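Phosphodiesterase (Salpingoeca rosetta, PDB 7D7P) belongs to the 3'5'-cyclic nucleotide phosphodiesterase family of the HD clan and has an all-helical fold built round a pair of metal ions. Local coordinates at residues Gln100-Pro105 and Asp147-Gly152; His223-Lys228 and Lys321-Gln326. All coordinates share one frame; numbering follows the deposited sequence.

In the fold
Contact 1 joins two loops, one after helix 87-99 and one after helix 133-145, and it lies at the metal site. Its Asp147 bridges the zinc and magnesium ions, and His111, His146 and Asp260 complete the protein ligands of the zinc. Contact 2 packs helix 222-234 against helix 305-330 on the opposite side of the chain's centre. The two centres are about 27 Å apart, and the nearest atoms about 13 Å. Contact 2 binds neither metal: the side chain of Lys225 stays about 11 Å from the magnesium. Helix 245-260 relates the two, since it touches Lys225 and Trp323 of contact 2 and ends at the zinc ligand Asp260.

Contact 1 of 2, residues Gln100-Pro105 and Asp147-Gly152; sequences QYNKNP and DLDHNG. With MG (magnesium ion), chain H; ZN (zinc ion), chain G; EDO (1,2-ethanediol), chain F.
Tyr101 reaches across to Asp147 and Leu148. Its first torsion (chi1 -84°) sets CG beside the backbone N and lays the ring alongside them. Leu148 lies over one face: its CA makes a CH-pi contact 4.2 Å from the Tyr101 centroid. From CB outward, CD1 and CE1 meet Leu148 CD2, 3.6 Å from Tyr101 CE1. CD2 and CE2 meet Asp147 O, which comes in obliquely, 3.2 Å from Tyr101 CE2, and CE2 also touches Asp147 CB. CZ is nearest Asp147 C. At the tip, Tyr101 OH accepts a hydrogen bond from Asp147 N (3.1 Å) and has a second partner in Leu144 O.

Two asparagines grip one carbonyl. Asn102 ND2 and Asn104 ND2 each donate to His150 O at 2.7 Å, from opposite faces of its plane. The Asn102 bond is nearly straight (171°); the Asn104 bond is more bent (150°). Asn104 ND2 also bonds His107 O. A water that also binds Asn102 N donates to the same His150 oxygen. Asn102 ND2 also donates to Asp149 OD1, meeting it from above the carboxylate plane, while Asp149 OD2 is bonded to His178. Gly152 N donates to His150 ND1 in the ring plane.

Asp147 to His150 form a type II beta turn. Asp147 OD1 binds magnesium and OD2 binds zinc, each at 2.2 Å: the bridging aspartate of the HD motif, His146-Asp147, in the two-metal site of this phosphodiesterase family.

Contact 2 of 2, residues His223-Lys228 and Lys321-Gln326; sequences HTKLSK and KPWHQQ
Leu226 and Trp323 bring together helices 222-234 and 305-330, a helix-helix packing in the all-helical phosphodiesterase fold. The axes of the two short segments run in broadly the same direction, 34° apart, and approach to 10.2 Å. The contact is mainly apolar and modest in area.

The leucine turns CG away from its backbone N (chi1 -178°), which carries CD1 across to the other helix. There Leu226 CD1 rests near Pro322 O and the indole atom Trp323 CE3, the latter at 4.1 Å. Helix 305-330 is kinked at Pro322, whose N has no hydrogen to give to the turn before.

Trp323 has the same kind of first torsion (chi1 177°), and its six-membered ring extends toward helix 222-234. It meets that helix by its edge: Trp323 CZ3 lies 3.8 Å from Leu226 N, and Trp323 CH2 is 3.9 Å from Lys225 CB. Its NE1 is bonded to Thr258, and His257 packs edge-to-face with the indole.

Lys225 gives only the base of its side chain to the contact. The chain then bends at chi3 and chi4 and leads NZ away to Asn216 and Thr221. Gln326 bends earlier, at chi2, and its OE1 is held by Asn233, farther along helix 222-234. The side chains of Leu226 and Gln326 cross at about a right angle, with Leu226 CD1 3.7 Å from Gln326 CG.

Contact 1 of 2, residues Gln100-Pro105 and Asp147-Gly152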
loop_
_atom_site.group_PDB
_atom_site.type_symbol
_atom_site.label_atom_id
_atom_site.label_comp_id
_atom_site.label_asym_id
_atom_site.label_seq_id
_atom_site.Cartn_x
_atom_site.Cartn_y
_atom_site.Cartn_z
ATOM N N GLN A 100 -18.153 22.922 -25.903
ATOM C CA GLN A 100 -16.827 22.490 -26.323
ATOM C C GLN A 100 -16.354 21.239 -25.596
ATOM O O GLN A 100 -15.287 20.714 -25.927
ATOM C CB GLN A 100 -15.813 23.617 -26.123
ATOM C CG GLN A 100 -16.034 24.800 -27.048
ATOM C CD GLN A 100 -15.544 24.537 -28.456
ATOM O OE1 GLN A 100 -16.202 24.902 -29.431
ATOM N NE2 GLN A 100 -14.383 23.904 -28.572
ATOM N N TYR A 101 -17.107 20.760 -24.616
ATOM C CA TYR A 101 -16.879 19.433 -24.075
ATOM C C TYR A 101 -17.629 18.418 -24.926
ATOM O O TYR A 101 -18.671 18.720 -25.514
ATOM C CB TYR A 101 -17.322 19.346 -22.613
ATOM C CG TYR A 101 -16.263 19.836 -21.648
ATOM C CD1 TYR A 101 -16.167 21.179 -21.316
ATOM C CD2 TYR A 101 -15.346 18.955 -21.086
ATOM C CE1 TYR A 101 -15.193 21.635 -20.441
ATOM C CE2 TYR A 101 -14.368 19.399 -20.211
ATOM C CZ TYR A 101 -14.297 20.740 -19.892
ATOM O OH TYR A 101 -13.327 21.191 -19.024
ATOM N N ASN A 102 -17.075 17.215 -25.008
ATOM C CA ASN A 102 -17.653 16.140 -25.797
ATOM C C ASN A 102 -18.362 15.138 -24.893
ATOM O O ASN A 102 -18.137 15.088 -23.681
ATOM C CB ASN A 102 -16.569 15.451 -26.628
ATOM C CG ASN A 102 -15.876 16.409 -27.579
ATOM O OD1 ASN A 102 -16.530 17.102 -28.357
ATOM N ND2 ASN A 102 -14.550 16.467 -27.506
ATOM N N LYS A 103 -19.240 14.341 -25.504
ATOM C CA LYS A 103 -20.086 13.403 -24.765
ATOM C C LYS A 103 -19.326 12.110 -24.452
ATOM O O LYS A 103 -19.706 11.009 -24.849
ATOM C CB LYS A 103 -21.360 13.120 -25.551
ATOM N N ASN A 104 -18.229 12.267 -23.717
ATOM C CA ASN A 104 -17.449 11.128 -23.266
ATOM C C ASN A 104 -18.057 10.542 -21.994
ATOM O O ASN A 104 -18.793 11.223 -21.274
ATOM C CB ASN A 104 -16.002 11.547 -23.009
ATOM C CG ASN A 104 -15.328 12.112 -24.243
ATOM O OD1 ASN A 104 -15.330 11.494 -25.309
ATOM N ND2 ASN A 104 -14.750 13.301 -24.107
ATOM N N PRO A 105 -17.772 9.269 -21.702
ATOM C CA PRO A 105 -18.270 8.687 -20.442
ATOM C C PRO A 105 -17.722 9.371 -19.201
ATOM O O PRO A 105 -18.469 9.580 -18.238
ATOM C CB PRO A 105 -17.816 7.222 -20.531
ATOM C CG PRO A 105 -17.636 6.963 -21.990
ATOM C CD PRO A 105 -17.153 8.257 -22.576
ATOM N N ASP A 147 -10.291 20.407 -19.183
ATOM C CA ASP A 147 -10.363 19.231 -20.045
ATOM C C ASP A 147 -11.135 19.519 -21.328
ATOM O O ASP A 147 -11.777 18.623 -21.879
ATOM C CB ASP A 147 -10.990 18.048 -19.307
ATOM C CG ASP A 147 -9.955 17.113 -18.711
ATOM O OD1 ASP A 147 -8.791 17.132 -19.166
ATOM O OD2 ASP A 147 -10.308 16.351 -17.786
ATOM N N LEU A 148 -11.077 20.759 -21.814
ATOM C CA LEU A 148 -11.867 21.157 -22.976
ATOM C C LEU A 148 -11.533 20.309 -24.200
ATOM O O LEU A 148 -10.359 20.099 -24.525
ATOM C CB LEU A 148 -11.627 22.633 -23.288
ATOM C CG LEU A 148 -12.416 23.661 -22.476
ATOM C CD1 LEU A 148 -11.723 25.008 -22.549
ATOM C CD2 LEU A 148 -13.844 23.765 -22.985
ATOM N N ASP A 149 -12.581 19.827 -24.876
ATOM C CA ASP A 149 -12.465 19.076 -26.129
ATOM C C ASP A 149 -11.690 17.771 -25.952
ATOM O O ASP A 149 -11.050 17.283 -26.886
ATOM C CB ASP A 149 -11.841 19.932 -27.236
ATOM C CG ASP A 149 -12.055 19.348 -28.622
ATOM O OD1 ASP A 149 -13.152 18.811 -28.886
ATOM O OD2 ASP A 149 -11.119 19.424 -29.448
ATOM N N HIS A 150 -11.739 17.197 -24.753
ATOM C CA HIS A 150 -11.249 15.839 -24.557
ATOM C C HIS A 150 -12.078 14.870 -25.393
ATOM O O HIS A 150 -13.286 15.056 -25.568
ATOM C CB HIS A 150 -11.330 15.474 -23.072
ATOM C CG HIS A 150 -10.296 14.488 -22.623
ATOM N ND1 HIS A 150 -10.347 13.152 -22.958
ATOM C CD2 HIS A 150 -9.199 14.640 -21.845
ATOM C CE1 HIS A 150 -9.318 12.525 -22.415
ATOM N NE2 HIS A 150 -8.606 13.405 -21.735
ATOM N N ASN A 151 -11.425 13.834 -25.930
ATOM C CA ASN A 151 -12.112 12.810 -26.714
ATOM C C ASN A 151 -11.958 11.416 -26.117
ATOM O O ASN A 151 -12.122 10.421 -26.830
ATOM C CB ASN A 151 -11.621 12.809 -28.165
ATOM C CG ASN A 151 -12.160 13.975 -28.964
ATOM O OD1 ASN A 151 -13.360 14.250 -28.945
ATOM N ND2 ASN A 151 -11.278 14.666 -29.677
ATOM N N GLY A 152 -11.647 11.319 -24.827
ATOM C CA GLY A 152 -11.522 10.022 -24.195
ATOM C C GLY A 152 -10.268 9.257 -24.544
ATOM O O GLY A 152 -10.213 8.043 -24.327
HETATM MG MG MG H . -6.966 16.290 -18.368
HETATM ZN ZN ZN G . -9.814 16.178 -15.651
HETATM C C1 EDO F . -8.324 12.841 -26.898
HETATM O O1 EDO F . -8.672 13.045 -25.523
HETATM C C2 EDO F . -8.445 14.145 -27.679
HETATM O O2 EDO F . -8.343 13.864 -29.079
HETATM O O HOH W 1 -14.743 16.664 -23.638
HETATM O O HOH W 2 -16.111 19.745 -29.584
HETATM O O HOH W 3 -15.399 12.582 -28.104
HETATM O O HOH W 4 -7.759 14.172 -18.271
HETATM O O HOH W 5 -7.444 16.421 -16.382
HETATM O O HOH W 6 -9.311 13.862 -15.830
HETATM O O HOH W 7 -6.290 15.834 -20.238
HETATM O O HOH W 8 -6.181 18.360 -18.118
#

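Contact 2 of 2, residues His223-Lys228 and Lys321-Gln326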
loop_
_atom_site.group_PDB
_atom_site.type_symbol
_atom_site.label_atom_id
_atom_site.label_comp_id
_atom_site.label_asym_id
_atom_site.label_seq_id
_atom_site.Cartn_x
_atom_site.Cartn_y
_atom_site.Cartn_z
ATOM N N HIS A 223 4.568 13.053 -10.251
ATOM C CA HIS A 223 5.677 12.684 -9.375
ATOM C C HIS A 223 6.533 13.894 -9.010
ATOM O O HIS A 223 6.986 14.017 -7.866
ATOM C CB HIS A 223 6.527 11.598 -10.045
ATOM C CG HIS A 223 7.558 10.985 -9.147
ATOM N ND1 HIS A 223 7.249 10.050 -8.180
ATOM C CD2 HIS A 223 8.898 11.171 -9.073
ATOM C CE1 HIS A 223 8.353 9.689 -7.551
ATOM N NE2 HIS A 223 9.368 10.356 -8.072
ATOM N N THR A 224 6.765 14.802 -9.964
ATOM C CA THR A 224 7.587 15.974 -9.668
ATOM C C THR A 224 6.944 16.851 -8.599
ATOM O O THR A 224 7.635 17.354 -7.705
ATOM C CB THR A 224 7.848 16.786 -10.938
ATOM O OG1 THR A 224 6.625 17.387 -11.386
ATOM C CG2 THR A 224 8.423 15.907 -12.039
ATOM N N LYS A 225 5.625 17.048 -8.670
ATOM C CA LYS A 225 4.957 17.836 -7.642
ATOM C C LYS A 225 4.951 17.111 -6.305
ATOM O O LYS A 225 5.052 17.752 -5.254
ATOM C CB LYS A 225 3.530 18.176 -8.075
ATOM C CG LYS A 225 3.447 19.310 -9.085
ATOM C CD LYS A 225 2.006 19.734 -9.329
ATOM C CE LYS A 225 1.220 18.640 -10.036
ATOM N NZ LYS A 225 1.775 18.335 -11.384
ATOM N N LEU A 226 4.849 15.779 -6.323
ATOM C CA LEU A 226 4.865 15.020 -5.078
ATOM C C LEU A 226 6.218 15.128 -4.381
ATOM O O LEU A 226 6.280 15.259 -3.152
ATOM C CB LEU A 226 4.515 13.558 -5.356
ATOM C CG LEU A 226 4.443 12.632 -4.138
ATOM C CD1 LEU A 226 3.479 13.173 -3.091
ATOM C CD2 LEU A 226 4.057 11.224 -4.557
ATOM N N SER A 227 7.312 15.083 -5.152
ATOM C CA SER A 227 8.647 15.205 -4.573
ATOM C C SER A 227 8.862 16.578 -3.947
ATOM O O SER A 227 9.456 16.688 -2.868
ATOM C CB SER A 227 9.717 14.943 -5.636
ATOM O OG SER A 227 9.565 13.668 -6.236
ATOM N N LYS A 228 8.398 17.637 -4.613
ATOM C CA LYS A 228 8.577 18.982 -4.074
ATOM C C LYS A 228 7.741 19.186 -2.817
ATOM O O LYS A 228 8.174 19.870 -1.881
ATOM C CB LYS A 228 8.225 20.024 -5.137
ATOM C CG LYS A 228 9.108 19.954 -6.375
ATOM C CD LYS A 228 8.661 20.942 -7.440
ATOM C CE LYS A 228 9.504 20.815 -8.701
ATOM N NZ LYS A 228 9.055 21.754 -9.768
ATOM N N LYS A 321 -3.276 7.914 -2.314
ATOM C CA LYS A 321 -2.959 7.929 -0.884
ATOM C C LYS A 321 -1.630 8.605 -0.583
ATOM O O LYS A 321 -1.594 9.458 0.326
ATOM C CB LYS A 321 -3.003 6.500 -0.328
ATOM C CG LYS A 321 -3.005 6.414 1.188
ATOM C CD LYS A 321 -3.445 5.028 1.643
ATOM C CE LYS A 321 -3.567 4.943 3.154
ATOM N NZ LYS A 321 -4.249 3.687 3.574
ATOM N N PRO A 322 -0.516 8.299 -1.260
ATOM C CA PRO A 322 0.720 9.045 -0.979
ATOM C C PRO A 322 0.600 10.526 -1.283
ATOM O O PRO A 322 1.255 11.340 -0.620
ATOM C CB PRO A 322 1.762 8.365 -1.878
ATOM C CG PRO A 322 1.200 7.016 -2.164
ATOM C CD PRO A 322 -0.280 7.220 -2.240
ATOM N N TRP A 323 -0.220 10.900 -2.269
ATOM C CA TRP A 323 -0.423 12.314 -2.569
ATOM C C TRP A 323 -1.099 13.026 -1.404
ATOM O O TRP A 323 -0.618 14.065 -0.934
ATOM C CB TRP A 323 -1.249 12.463 -3.848
ATOM C CG TRP A 323 -1.586 13.886 -4.201
ATOM C CD1 TRP A 323 -2.739 14.555 -3.903
ATOM C CD2 TRP A 323 -0.762 14.813 -4.922
ATOM N NE1 TRP A 323 -2.683 15.839 -4.392
ATOM C CE2 TRP A 323 -1.480 16.021 -5.022
ATOM C CE3 TRP A 323 0.513 14.736 -5.493
ATOM C CZ2 TRP A 323 -0.966 17.144 -5.669
ATOM C CZ3 TRP A 323 1.022 15.853 -6.133
ATOM C CH2 TRP A 323 0.283 17.041 -6.215
ATOM N N HIS A 324 -2.212 12.473 -0.917
ATOM C CA HIS A 324 -2.970 13.123 0.145
ATOM C C HIS A 324 -2.279 13.030 1.498
ATOM O O HIS A 324 -2.561 13.851 2.378
ATOM C CB HIS A 324 -4.374 12.525 0.226
ATOM C CG HIS A 324 -5.328 13.099 -0.774
ATOM N ND1 HIS A 324 -6.225 14.098 -0.461
ATOM C CD2 HIS A 324 -5.520 12.821 -2.086
ATOM C CE1 HIS A 324 -6.931 14.406 -1.532
ATOM N NE2 HIS A 324 -6.523 13.646 -2.534
ATOM N N GLN A 325 -1.393 12.050 1.691
ATOM C CA GLN A 325 -0.587 12.024 2.906
ATOM C C GLN A 325 0.354 13.221 2.962
ATOM O O GLN A 325 0.549 13.819 4.026
ATOM C CB GLN A 325 0.195 10.713 2.994
ATOM C CG GLN A 325 -0.645 9.525 3.434
ATOM C CD GLN A 325 0.124 8.220 3.400
ATOM O OE1 GLN A 325 0.959 8.000 2.524
ATOM N NE2 GLN A 325 -0.157 7.341 4.357
ATOM N N GLN A 326 0.942 13.593 1.823
ATOM C CA GLN A 326 1.759 14.802 1.785
ATOM C C GLN A 326 0.892 16.053 1.841
ATOM O O GLN A 326 1.270 17.048 2.472
ATOM C CB GLN A 326 2.635 14.808 0.533
ATOM C CG GLN A 326 3.716 13.745 0.545
ATOM C CD GLN A 326 4.609 13.851 1.764
ATOM O OE1 GLN A 326 5.114 14.927 2.085
ATOM N NE2 GLN A 326 4.800 12.734 2.454
#